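Local coordinates for protein dephospho-CoA kinase (Legionella pneumophila subsp. pneumophila, PDB 4TTR) that probably catalyses the ATP-dependent phosphorylation of the 3'-hydroxyl group of dephospho-coenzyme A, the last step of coenzyme A biosynthesis, at residues T22-I25 and A26-K29; L167-L170 and A171-N175; E78-R81 and K82-R85; V32-F35 and F36-G40. All blocks are in the same frame, centred on the assembly; numbering follows the deposited sequence.

Along the chain the order is contact 1, contact 4, contact 3, contact 2. Contact 1 is the loop between strand 18-23, the middle strand of a five-stranded parallel sheet, and helix 29-38; contact 4 is the far end of that same helix, its centre about 15 Å from that of contact 1. Contact 3 starts helix 81-90, and contact 2 closes helix 163-171; their centres lie about 20 Å apart, with nearest atoms about 8 Å apart. Of the four, contact 1 lies nearest the chain's centre, so the predicted ATP loop leads from the middle strand into helix 29-38 and is touched by contact 2, where I25 meets L170 and Q173. Contacts 3 and 4 lie on opposite sides of that centre.

Contact 1 of 4, residues T22-I25 and A26-K29. With BU2 (1,3-butanediol), chain B.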
# COMPACT_ATOMS: atom_id res chain seq x y z
N THR A 22 3.43 -3.35 -3.25
CA THR A 22 2.05 -3.74 -2.98
C THR A 22 2.04 -5.00 -2.13
O THR A 22 3.04 -5.71 -2.04
CB THR A 22 1.25 -3.99 -4.27
OG1 THR A 22 1.83 -5.08 -5.00
CG2 THR A 22 1.25 -2.76 -5.14
N GLY A 23 0.90 -5.29 -1.52
CA GLY A 23 0.77 -6.51 -0.75
C GLY A 23 -0.68 -6.85 -0.50
O GLY A 23 -1.52 -5.95 -0.38
N ASN A 24 -0.98 -8.14 -0.41
CA ASN A 24 -2.33 -8.55 -0.06
C ASN A 24 -2.51 -8.37 1.44
O ASN A 24 -1.69 -7.74 2.11
CB ASN A 24 -2.63 -9.99 -0.52
CG ASN A 24 -1.79 -11.05 0.19
OD1 ASN A 24 -1.04 -10.77 1.12
ND2 ASN A 24 -1.92 -12.29 -0.26
N ILE A 25 -3.56 -8.96 1.97
CA ILE A 25 -4.00 -8.64 3.31
C ILE A 25 -3.12 -9.37 4.33
O ILE A 25 -2.87 -10.57 4.20
CB ILE A 25 -5.49 -9.00 3.48
CG1 ILE A 25 -6.33 -8.10 2.56
CG2 ILE A 25 -5.96 -8.80 4.91
CD1 ILE A 25 -6.31 -8.47 1.06
N ALA A 26 -2.63 -8.62 5.31
CA ALA A 26 -1.74 -9.16 6.34
C ALA A 26 -0.53 -9.84 5.71
O ALA A 26 -0.09 -10.89 6.16
CB ALA A 26 -2.50 -10.14 7.21
N SER A 27 0.01 -9.21 4.66
CA SER A 27 1.12 -9.78 3.89
C SER A 27 2.46 -9.62 4.58
O SER A 27 3.37 -10.41 4.36
CB SER A 27 1.18 -9.12 2.52
OG SER A 27 1.42 -7.73 2.64
N GLY A 28 2.60 -8.57 5.39
CA GLY A 28 3.87 -8.25 6.00
C GLY A 28 4.54 -7.08 5.29
O GLY A 28 5.74 -6.86 5.46
N LYS A 29 3.77 -6.33 4.51
CA LYS A 29 4.39 -5.41 3.55
C LYS A 29 4.99 -4.17 4.21
O LYS A 29 5.97 -3.63 3.71
CB LYS A 29 3.38 -5.00 2.46
CG LYS A 29 2.51 -3.79 2.75
CD LYS A 29 1.94 -3.26 1.44
CE LYS A 29 1.11 -2.01 1.66
NZ LYS A 29 -0.34 -2.26 1.44
C1 BU2 B . 2.78 -5.69 8.10
O1 BU2 B . 2.61 -6.33 9.35
C2 BU2 B . 1.61 -4.77 7.82
C3 BU2 B . 1.01 -5.13 6.48
O3 BU2 B . 0.18 -6.26 6.64
C4 BU2 B . 0.20 -3.96 5.96
O HOH W 1 -0.79 -2.64 -1.50
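Between N24 and S27 the chain folds into a type II beta turn just after strand 18-23 ends at G23. Its closing bond, from S27 N to N24 O, is weak at 3.4 Å and bent to 127°. A second weak bond, 3.2 Å from S27 OG, reaches the same N24 O; a chi1 of 61° holds the hydroxyl between the backbone N and the carbonyl carbon, folded back over its own turn. A26 takes the positive phi of the corner. G28, also at positive phi, stands at the N-cap position of helix 29-38, a backbone shape that glycine adopts without strain. Strand, glycine-rich turn and helix in this order make the P-loop (Walker A motif) of a P-loop kinase, reported for this enzyme in a non-canonical conformation; A26 to T31 are its predicted ATP site. A beta carbon on G23 would run into S27 OG and K29 CB; with none there, S27 OG comes to 3.7 Å from G23 CA. The long K29 chain suits this place because it spans back to the strand: one water accepts from both K29 NZ, at 3.0 Å, and G23 N, at 3.1 Å. N24 lays OD1 against S27 CB, whereas T22 OG1 bonds to L142 O on the adjoining strand. A butanediol molecule lies against the loop, its C1 3.5 Å from G28 CA and its O3 near A26 CA.

Contact 2 of 4, residues L167-L170 and A171-N175; sequences LAIL and ATQPN
I169 and T172 meet at the tight heart of this helix ending, where I169 O draws in several donors. T172 OG1 bonds to it at 2.8 Å from above the carbonyl plane, while T172 N adds a weak bond of 3.3 Å. Threonine suits the place: a chi1 of 51° tucks OG1 in over its own backbone, within bonding distance of the I169 carbonyl. Q173 runs alongside I169, its chain bent at chi2, bringing NE2 to the same oxygen; the modelled 2.5 Å is doubtfully short. Q173 N gives L170 O a bond of 3.3 Å, straight at the N-H (167°) but from above the carbonyl plane, off the lone pairs, and A171 N keeps a 2.7 Å bond to L167 O. L170 turns its branches to helix 148-159, against L148, L152 and I155. By contrast, L167, A168 and A171 form the exposed side, where two small alanines need no burial; T172 is exposed, but its hydroxyl turns inward. Q173 also touches I25 of the P-loop and F89. Side chains reaching back to a helix's last carbonyls are a form of C-terminal capping, here on helix 163-171, probably in the lid region of this P-loop kinase.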
# COMPACT_ATOMS: atom_id res chain seq x y z
N LEU A 167 -11.37 -15.68 8.29
CA LEU A 167 -11.54 -16.43 7.05
C LEU A 167 -12.57 -15.74 6.17
O LEU A 167 -12.40 -15.65 4.95
CB LEU A 167 -11.96 -17.87 7.34
CG LEU A 167 -11.89 -18.86 6.17
CD1 LEU A 167 -10.45 -19.25 5.86
CD2 LEU A 167 -12.72 -20.10 6.47
N ALA A 168 -13.64 -15.24 6.79
CA ALA A 168 -14.69 -14.54 6.06
C ALA A 168 -14.17 -13.22 5.50
O ALA A 168 -14.61 -12.77 4.44
CB ALA A 168 -15.88 -14.29 6.97
N ILE A 169 -13.23 -12.61 6.21
CA ILE A 169 -12.57 -11.40 5.73
C ILE A 169 -11.65 -11.74 4.57
O ILE A 169 -11.61 -11.02 3.57
CB ILE A 169 -11.77 -10.71 6.86
CG1 ILE A 169 -12.73 -10.07 7.86
CG2 ILE A 169 -10.82 -9.65 6.30
CD1 ILE A 169 -12.16 -9.89 9.25
N LEU A 170 -10.90 -12.83 4.70
CA LEU A 170 -10.03 -13.28 3.63
C LEU A 170 -10.84 -13.75 2.43
O LEU A 170 -10.40 -13.62 1.28
CB LEU A 170 -9.12 -14.41 4.11
CG LEU A 170 -8.06 -14.06 5.15
CD1 LEU A 170 -7.15 -15.25 5.37
CD2 LEU A 170 -7.24 -12.84 4.76
N ALA A 171 -12.03 -14.29 2.69
CA ALA A 171 -12.89 -14.81 1.64
C ALA A 171 -13.35 -13.72 0.68
O ALA A 171 -13.69 -14.00 -0.47
CB ALA A 171 -14.10 -15.51 2.26
N THR A 172 -13.34 -12.47 1.15
CA THR A 172 -13.87 -11.35 0.38
C THR A 172 -12.79 -10.48 -0.25
O THR A 172 -13.08 -9.45 -0.86
CB THR A 172 -14.77 -10.47 1.26
OG1 THR A 172 -14.07 -10.13 2.47
CG2 THR A 172 -16.05 -11.20 1.61
N GLN A 173 -11.53 -10.89 -0.12
CA GLN A 173 -10.43 -10.11 -0.68
C GLN A 173 -10.43 -10.18 -2.20
O GLN A 173 -10.96 -11.12 -2.78
CB GLN A 173 -9.10 -10.58 -0.13
CG GLN A 173 -9.05 -10.57 1.39
CD GLN A 173 -9.41 -9.21 1.97
OE1 GLN A 173 -9.18 -8.17 1.35
NE2 GLN A 173 -9.99 -9.21 3.16
N PRO A 174 -9.83 -9.17 -2.86
CA PRO A 174 -9.78 -9.18 -4.32
C PRO A 174 -8.94 -10.34 -4.84
O PRO A 174 -7.96 -10.71 -4.20
CB PRO A 174 -9.13 -7.84 -4.68
CG PRO A 174 -9.15 -7.03 -3.42
CD PRO A 174 -9.12 -8.00 -2.30
N ASN A 175 -9.33 -10.91 -5.97
CA ASN A 175 -8.52 -11.96 -6.58
C ASN A 175 -7.20 -11.36 -7.04
O ASN A 175 -7.15 -10.24 -7.54
CB ASN A 175 -9.26 -12.61 -7.74
CG ASN A 175 -10.60 -13.18 -7.32
OD1 ASN A 175 -10.67 -14.17 -6.58
ND2 ASN A 175 -11.68 -12.56 -7.78

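Contact 3 of 4, residues E78-R81 and K82-R85; sequences ELDR and KRIR. With PO4 (phosphate ion), chain C.
D80 caps R83 at the start of helix 81-90, and hydrogen bonds dominate the contact. With CG anti to the backbone N (chi1 -172°), the carboxylate swings forward and OD1 accepts from R83 N at 3.0 Å, met from above the carboxylate plane. Aspartate suits an N-cap because its short acidic chain can take up an amide that the first turn leaves without a helical acceptor. The backbone follows with I84 N to D80 O, also 3.0 Å, and R85 N to R81 O, 2.9 Å.

Apolar contact is narrower. Both methyls of L79 rest on I84 CD1, 4.1 Å from CD2; leucine and isoleucine suit this buried, apolar meeting with I64 of helix 59-68.

The charged side chains mostly find partners outside the turn. R81, extended from CG to NE, sends NH1 to T54 OG1 and, by a weak 3.1 Å bond, to O3 of a phosphate probably left from crystallisation. R85 bends at chi3, placing R81 O 3.6 Å above one face of its guanidinium group, toward the rim. K82 pairs with D86 in a salt bridge. An inverse gamma turn centred on D80 runs into an aspartate N-cap, a standard start for an alpha helix.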
# COMPACT_ATOMS: atom_id res chain seq x y z
N GLU A 78 -12.29 14.19 13.52
CA GLU A 78 -11.36 13.41 12.71
C GLU A 78 -12.15 12.39 11.89
O GLU A 78 -13.25 12.00 12.27
CB GLU A 78 -10.34 12.69 13.61
CG GLU A 78 -8.97 12.53 12.99
CD GLU A 78 -8.27 13.86 12.78
OE1 GLU A 78 -8.11 14.61 13.76
OE2 GLU A 78 -7.89 14.15 11.63
N LEU A 79 -11.60 11.98 10.75
CA LEU A 79 -12.26 10.99 9.91
C LEU A 79 -12.30 9.62 10.59
O LEU A 79 -11.34 9.21 11.24
CB LEU A 79 -11.56 10.86 8.56
CG LEU A 79 -11.80 11.96 7.52
CD1 LEU A 79 -10.98 11.67 6.28
CD2 LEU A 79 -13.27 12.10 7.17
N ASP A 80 -13.42 8.93 10.43
CA ASP A 80 -13.55 7.55 10.86
C ASP A 80 -12.94 6.65 9.78
O ASP A 80 -13.64 6.17 8.89
CB ASP A 80 -15.01 7.18 11.11
CG ASP A 80 -15.17 5.81 11.74
OD1 ASP A 80 -14.23 4.99 11.68
OD2 ASP A 80 -16.26 5.55 12.31
N ARG A 81 -11.63 6.44 9.87
CA ARG A 81 -10.89 5.76 8.82
C ARG A 81 -11.22 4.27 8.75
O ARG A 81 -11.19 3.68 7.67
CB ARG A 81 -9.39 5.97 9.02
CG ARG A 81 -8.99 7.41 8.82
CD ARG A 81 -7.49 7.61 8.93
NE ARG A 81 -7.15 9.03 8.97
CZ ARG A 81 -7.20 9.85 7.93
NH1 ARG A 81 -7.59 9.41 6.74
NH2 ARG A 81 -6.86 11.13 8.07
N LYS A 82 -11.53 3.67 9.89
CA LYS A 82 -11.97 2.27 9.92
C LYS A 82 -13.24 2.13 9.11
O LYS A 82 -13.36 1.25 8.26
CB LYS A 82 -12.20 1.80 11.36
CG LYS A 82 -11.65 0.41 11.67
CD LYS A 82 -12.46 -0.70 11.00
CE LYS A 82 -13.50 -1.29 11.93
NZ LYS A 82 -14.28 -2.39 11.28
N ARG A 83 -14.19 3.03 9.36
CA ARG A 83 -15.47 3.00 8.66
C ARG A 83 -15.29 3.22 7.17
O ARG A 83 -15.89 2.53 6.35
CB ARG A 83 -16.42 4.06 9.23
CG ARG A 83 -17.76 4.10 8.52
CD ARG A 83 -18.78 4.91 9.29
NE ARG A 83 -20.08 4.91 8.63
CZ ARG A 83 -21.01 3.97 8.81
NH1 ARG A 83 -20.80 2.94 9.62
NH2 ARG A 83 -22.16 4.06 8.16
N ILE A 84 -14.44 4.19 6.81
CA ILE A 84 -14.19 4.48 5.41
C ILE A 84 -13.59 3.25 4.72
O ILE A 84 -14.01 2.90 3.62
CB ILE A 84 -13.27 5.71 5.25
CG1 ILE A 84 -14.05 6.97 5.62
CG2 ILE A 84 -12.75 5.83 3.82
CD1 ILE A 84 -13.23 8.24 5.71
N ARG A 85 -12.63 2.59 5.37
CA ARG A 85 -12.04 1.38 4.81
C ARG A 85 -13.10 0.31 4.56
O ARG A 85 -13.08 -0.35 3.51
CB ARG A 85 -10.95 0.83 5.72
CG ARG A 85 -9.58 1.42 5.45
CD ARG A 85 -8.50 0.79 6.32
NE ARG A 85 -8.14 1.64 7.46
CZ ARG A 85 -8.24 1.29 8.74
NH1 ARG A 85 -8.68 0.09 9.11
NH2 ARG A 85 -7.88 2.16 9.68
P PO4 C . -7.97 7.23 4.01
O1 PO4 C . -9.27 7.54 4.71
O2 PO4 C . -8.16 6.08 3.06
O3 PO4 C . -6.93 6.87 5.04
O4 PO4 C . -7.51 8.45 3.24

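Contact 4 of 4, residues V32-F35 and F36-G40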
# COMPACT_ATOMS: atom_id res chain seq x y z
N VAL A 32 8.27 -5.18 5.20
CA VAL A 32 9.11 -5.18 4.01
C VAL A 32 9.59 -3.77 3.71
O VAL A 32 10.76 -3.57 3.39
CB VAL A 32 8.35 -5.76 2.79
CG1 VAL A 32 9.09 -5.48 1.49
CG2 VAL A 32 8.16 -7.26 2.97
N ALA A 33 8.69 -2.80 3.82
CA ALA A 33 9.05 -1.40 3.59
C ALA A 33 10.13 -0.95 4.57
O ALA A 33 11.07 -0.26 4.19
CB ALA A 33 7.83 -0.51 3.71
N GLU A 34 10.00 -1.36 5.83
CA GLU A 34 10.97 -0.99 6.86
C GLU A 34 12.35 -1.58 6.55
O GLU A 34 13.36 -0.91 6.73
CB GLU A 34 10.49 -1.45 8.24
CG GLU A 34 11.44 -1.13 9.39
CD GLU A 34 11.69 0.36 9.57
OE1 GLU A 34 12.69 0.72 10.23
OE2 GLU A 34 10.90 1.18 9.05
N PHE A 35 12.38 -2.82 6.07
CA PHE A 35 13.64 -3.46 5.73
C PHE A 35 14.32 -2.72 4.58
O PHE A 35 15.53 -2.51 4.59
CB PHE A 35 13.44 -4.94 5.38
CG PHE A 35 13.30 -5.85 6.59
CD1 PHE A 35 14.13 -5.70 7.69
CD2 PHE A 35 12.33 -6.83 6.62
CE1 PHE A 35 14.01 -6.53 8.79
CE2 PHE A 35 12.19 -7.66 7.73
CZ PHE A 35 13.03 -7.51 8.81
N PHE A 36 13.54 -2.31 3.58
CA PHE A 36 14.08 -1.49 2.49
C PHE A 36 14.58 -0.16 3.03
O PHE A 36 15.63 0.34 2.62
CB PHE A 36 13.03 -1.26 1.40
CG PHE A 36 12.94 -2.38 0.40
CD1 PHE A 36 13.94 -2.55 -0.54
CD2 PHE A 36 11.87 -3.26 0.42
CE1 PHE A 36 13.87 -3.59 -1.45
CE2 PHE A 36 11.80 -4.30 -0.49
CZ PHE A 36 12.80 -4.46 -1.43
N SER A 37 13.82 0.40 3.96
CA SER A 37 14.18 1.67 4.58
C SER A 37 15.53 1.55 5.27
O SER A 37 16.39 2.43 5.17
CB SER A 37 13.11 2.09 5.59
OG SER A 37 13.12 3.49 5.80
N GLU A 38 15.72 0.43 5.97
CA GLU A 38 16.92 0.22 6.76
C GLU A 38 18.13 -0.09 5.89
O GLU A 38 19.26 -0.09 6.37
CB GLU A 38 16.67 -0.90 7.77
CG GLU A 38 15.68 -0.52 8.86
CD GLU A 38 15.22 -1.69 9.69
OE1 GLU A 38 15.70 -2.82 9.46
OE2 GLU A 38 14.37 -1.49 10.58
N LEU A 39 17.90 -0.35 4.60
CA LEU A 39 18.99 -0.53 3.64
C LEU A 39 19.33 0.80 2.96
O LEU A 39 20.09 0.83 2.00
CB LEU A 39 18.61 -1.57 2.59
CG LEU A 39 18.61 -3.02 3.09
CD1 LEU A 39 17.87 -3.93 2.11
CD2 LEU A 39 20.03 -3.52 3.32
N GLY A 40 18.75 1.88 3.47
CA GLY A 40 19.05 3.22 2.99
C GLY A 40 18.22 3.64 1.80
O GLY A 40 18.55 4.61 1.12
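S37 N donates to A33 O over 2.8 Å, a firm bond of helix 29-38, the helix that follows the P-loop. The helix ends in a Schellman motif: G40 is its C-prime residue, and its N bonds to S37 O at 3.0 Å, while the amide just beyond G40 reaches back to F36 O. Glycine suits this place because its positive phi would press any beta carbon against the preceding carbonyl oxygen. Before that, E38 N donates to E34 O, also over 2.8 Å, and F36 N to V32 O, whereas L39 N gives F35 O a weak bond, bent to 124°, and donates to F36 O as well, at 3.1 Å.

The buried side is apolar. V32 and F36, one helical turn apart, run alongside each other in the same direction, and V32 CG1 meets the edge of the phenyl ring in its plane, 3.6 Å from F36 CE2. L21, L123 and L142 of the sheet, with V200 of helix 192-213, surround the pair, so a branched valine and a flat phenylalanine fill the space between helix and sheet. Outward, E38 OE1 comes obliquely to 3.7 Å from F35 CD1, the ring and carboxylate planes 85° apart. The approach of the E34 and E38 carboxylates is doubtful, since E34 has two conformers. L39 lies over the end of the turn, its CG 3.5 Å from F35 O.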